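Vpx protein (Simian immunodeficiency virus, PDB 4Z8L) is a zinc-binding lentiviral accessory protein that, as in related Vpx proteins, probably directs host restriction factors to a ubiquitin ligase, and may delay cells in G2. Local coordinates at residues Leu37-Pro41 and Glu42-Arg46. Residues are numbered along the deposited sequence; the frame is centred on the assembly and turned at random.
With ZN (zinc ion), chain G.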
loop_
_atom_site.group_PDB
_atom_site.type_symbol
_atom_site.label_atom_id
_atom_site.label_comp_id
_atom_site.label_asym_id
_atom_site.label_seq_id
_atom_site.Cartn_x
_atom_site.Cartn_y
_atom_site.Cartn_z
ATOM N N LEU B 37 -9.170 -6.418 12.164
ATOM C CA LEU B 37 -10.072 -5.271 12.227
ATOM C C LEU B 37 -10.624 -4.864 10.854
ATOM O O LEU B 37 -11.332 -3.863 10.756
ATOM C CB LEU B 37 -9.367 -4.058 12.852
ATOM C CG LEU B 37 -9.271 -3.876 14.370
ATOM C CD1 LEU B 37 -8.442 -4.960 15.025
ATOM C CD2 LEU B 37 -8.698 -2.501 14.692
ATOM N N HIS B 38 -10.308 -5.619 9.801
ATOM C CA HIS B 38 -10.576 -5.143 8.437
ATOM C C HIS B 38 -11.171 -6.137 7.419
ATOM O O HIS B 38 -11.425 -5.766 6.268
ATOM C CB HIS B 38 -9.280 -4.559 7.859
ATOM C CG HIS B 38 -8.844 -3.281 8.517
ATOM N ND1 HIS B 38 -9.618 -2.141 8.515
ATOM C CD2 HIS B 38 -7.709 -2.961 9.183
ATOM C CE1 HIS B 38 -8.985 -1.175 9.156
ATOM N NE2 HIS B 38 -7.823 -1.648 9.572
ATOM N N PHE B 39 -11.376 -7.385 7.830
ATOM C CA PHE B 39 -11.843 -8.443 6.931
ATOM C C PHE B 39 -12.936 -9.301 7.649
ATOM O O PHE B 39 -12.956 -9.389 8.869
ATOM C CB PHE B 39 -10.663 -9.303 6.456
ATOM C CG PHE B 39 -9.573 -8.516 5.734
ATOM C CD1 PHE B 39 -9.794 -7.918 4.495
ATOM C CD2 PHE B 39 -8.321 -8.370 6.318
ATOM C CE1 PHE B 39 -8.776 -7.186 3.860
ATOM C CE2 PHE B 39 -7.312 -7.649 5.691
ATOM C CZ PHE B 39 -7.536 -7.058 4.464
ATOM N N HIS B 40 -13.892 -9.823 6.872
ATOM C CA HIS B 40 -15.094 -10.534 7.363
ATOM C C HIS B 40 -15.387 -11.809 6.500
ATOM O O HIS B 40 -15.406 -11.657 5.279
ATOM C CB HIS B 40 -16.252 -9.495 7.463
ATOM C CG HIS B 40 -17.566 -10.045 7.947
ATOM N ND1 HIS B 40 -18.415 -10.783 7.162
ATOM C CD2 HIS B 40 -18.149 -9.958 9.168
ATOM C CE1 HIS B 40 -19.500 -11.094 7.864
ATOM N NE2 HIS B 40 -19.355 -10.613 9.080
ATOM N N PRO B 41 -15.622 -13.021 7.152
ATOM C CA PRO B 41 -15.695 -14.368 6.506
ATOM C C PRO B 41 -15.378 -14.397 5.007
ATOM O O PRO B 41 -16.302 -14.185 4.242
ATOM C CB PRO B 41 -17.098 -14.819 6.861
ATOM C CG PRO B 41 -17.546 -13.879 8.018
ATOM C CD PRO B 41 -16.411 -13.036 8.412
ATOM N N GLU B 42 -14.104 -14.578 4.592
ATOM C CA GLU B 42 -12.858 -14.845 5.349
ATOM C C GLU B 42 -12.849 -16.369 5.709
ATOM O O GLU B 42 -13.654 -17.104 5.134
ATOM C CB GLU B 42 -12.723 -13.878 6.538
ATOM C CG GLU B 42 -11.649 -12.830 6.507
ATOM C CD GLU B 42 -11.133 -12.556 7.906
ATOM O OE1 GLU B 42 -11.529 -11.566 8.545
ATOM O OE2 GLU B 42 -10.331 -13.368 8.389
ATOM N N PHE B 43 -12.013 -16.879 6.630
ATOM C CA PHE B 43 -10.978 -16.163 7.397
ATOM C C PHE B 43 -9.608 -16.007 6.736
ATOM O O PHE B 43 -9.342 -16.560 5.668
ATOM C CB PHE B 43 -10.813 -16.825 8.760
ATOM C CG PHE B 43 -11.496 -16.079 9.880
ATOM C CD1 PHE B 43 -12.869 -16.164 10.051
ATOM C CD2 PHE B 43 -10.770 -15.282 10.753
ATOM C CE1 PHE B 43 -13.499 -15.482 11.075
ATOM C CE2 PHE B 43 -11.395 -14.605 11.784
ATOM C CZ PHE B 43 -12.762 -14.702 11.943
ATOM N N LEU B 44 -8.753 -15.230 7.405
ATOM C CA LEU B 44 -7.334 -15.032 7.074
ATOM C C LEU B 44 -6.553 -16.329 6.946
ATOM O O LEU B 44 -5.515 -16.392 6.279
ATOM C CB LEU B 44 -6.662 -14.149 8.133
ATOM C CG LEU B 44 -7.243 -12.755 8.380
ATOM C CD1 LEU B 44 -6.635 -12.124 9.623
ATOM C CD2 LEU B 44 -7.045 -11.848 7.169
ATOM N N PHE B 45 -7.060 -17.357 7.612
ATOM C CA PHE B 45 -6.415 -18.654 7.674
ATOM C C PHE B 45 -6.145 -19.185 6.265
ATOM O O PHE B 45 -5.148 -19.879 6.045
ATOM C CB PHE B 45 -7.294 -19.623 8.462
ATOM C CG PHE B 45 -7.406 -19.284 9.926
ATOM C CD1 PHE B 45 -6.346 -19.477 10.789
ATOM C CD2 PHE B 45 -8.573 -18.733 10.429
ATOM C CE1 PHE B 45 -6.463 -19.156 12.126
ATOM C CE2 PHE B 45 -8.691 -18.404 11.770
ATOM C CZ PHE B 45 -7.631 -18.615 12.617
ATOM N N ARG B 46 -6.972 -18.778 5.298
ATOM C CA ARG B 46 -6.836 -19.275 3.927
ATOM C C ARG B 46 -5.484 -18.919 3.379
ATOM O O ARG B 46 -4.831 -19.733 2.728
ATOM C CB ARG B 46 -7.892 -18.671 2.996
ATOM C CG ARG B 46 -8.866 -19.666 2.433
ATOM C CD ARG B 46 -8.260 -20.553 1.347
ATOM N NE ARG B 46 -9.165 -21.655 1.029
ATOM C CZ ARG B 46 -10.237 -21.569 0.247
ATOM N NH1 ARG B 46 -10.561 -20.421 -0.332
ATOM N NH2 ARG B 46 -10.992 -22.639 0.047
HETATM ZN ZN ZN G . -10.870 -1.218 7.221
#
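F39 and L44 both set CG beside their own backbone N and anti to the carbonyl carbon (chi1 -58° in F39), and the nearly extended second torsion of L44 (chi2 169°) then carries a methyl back to the phenyl ring. The evidence for apolar contact is one approach, F39 CD2 to L44 CD2 at 3.8 Å; it is oblique to the ring, and the two side chains cross at about a right angle. The turn between them needs caution: at 2.60 Å resolution the P41-E42-F43 backbone is modelled with two successive cis peptides, neither before a proline, and P41 has a phi far from the usual proline value. E42 follows P41, and its chain, bent at the second torsion and off the staggered values in its first two torsions, lays the carboxylate against F39 CB. Its CG lies 3.7 Å from F39 CB, and its carboxyl carbon CD is 3.6 Å from the same CB. E42 CD also stands 3.9 Å above one face of the F43 ring, displaced toward the rim. OE2 of E42 accepts a bent hydrogen bond from L44 N (2.6 Å, 133° at the hydrogen) on its anti lone pair, a bond that shares the uncertainty of the turn. R46 N donates to F43 O (3.3 Å) near the beginning of helix 45-58. Earlier in the loop, H38 ND1 binds the zinc ion at 2.0 Å together with H81 of helix 63-84, whose ring also meets F39. F43, F45 and R46 meet the chain of another protein, R46 NE through a salt bridge to an acidic side chain. Chemically, F39 thus packs between the zinc ligand H81 and L44, just before helix 45-58; if the turn is modelled correctly, the N-H of L44 would offset part of any negative charge on E42 OE2.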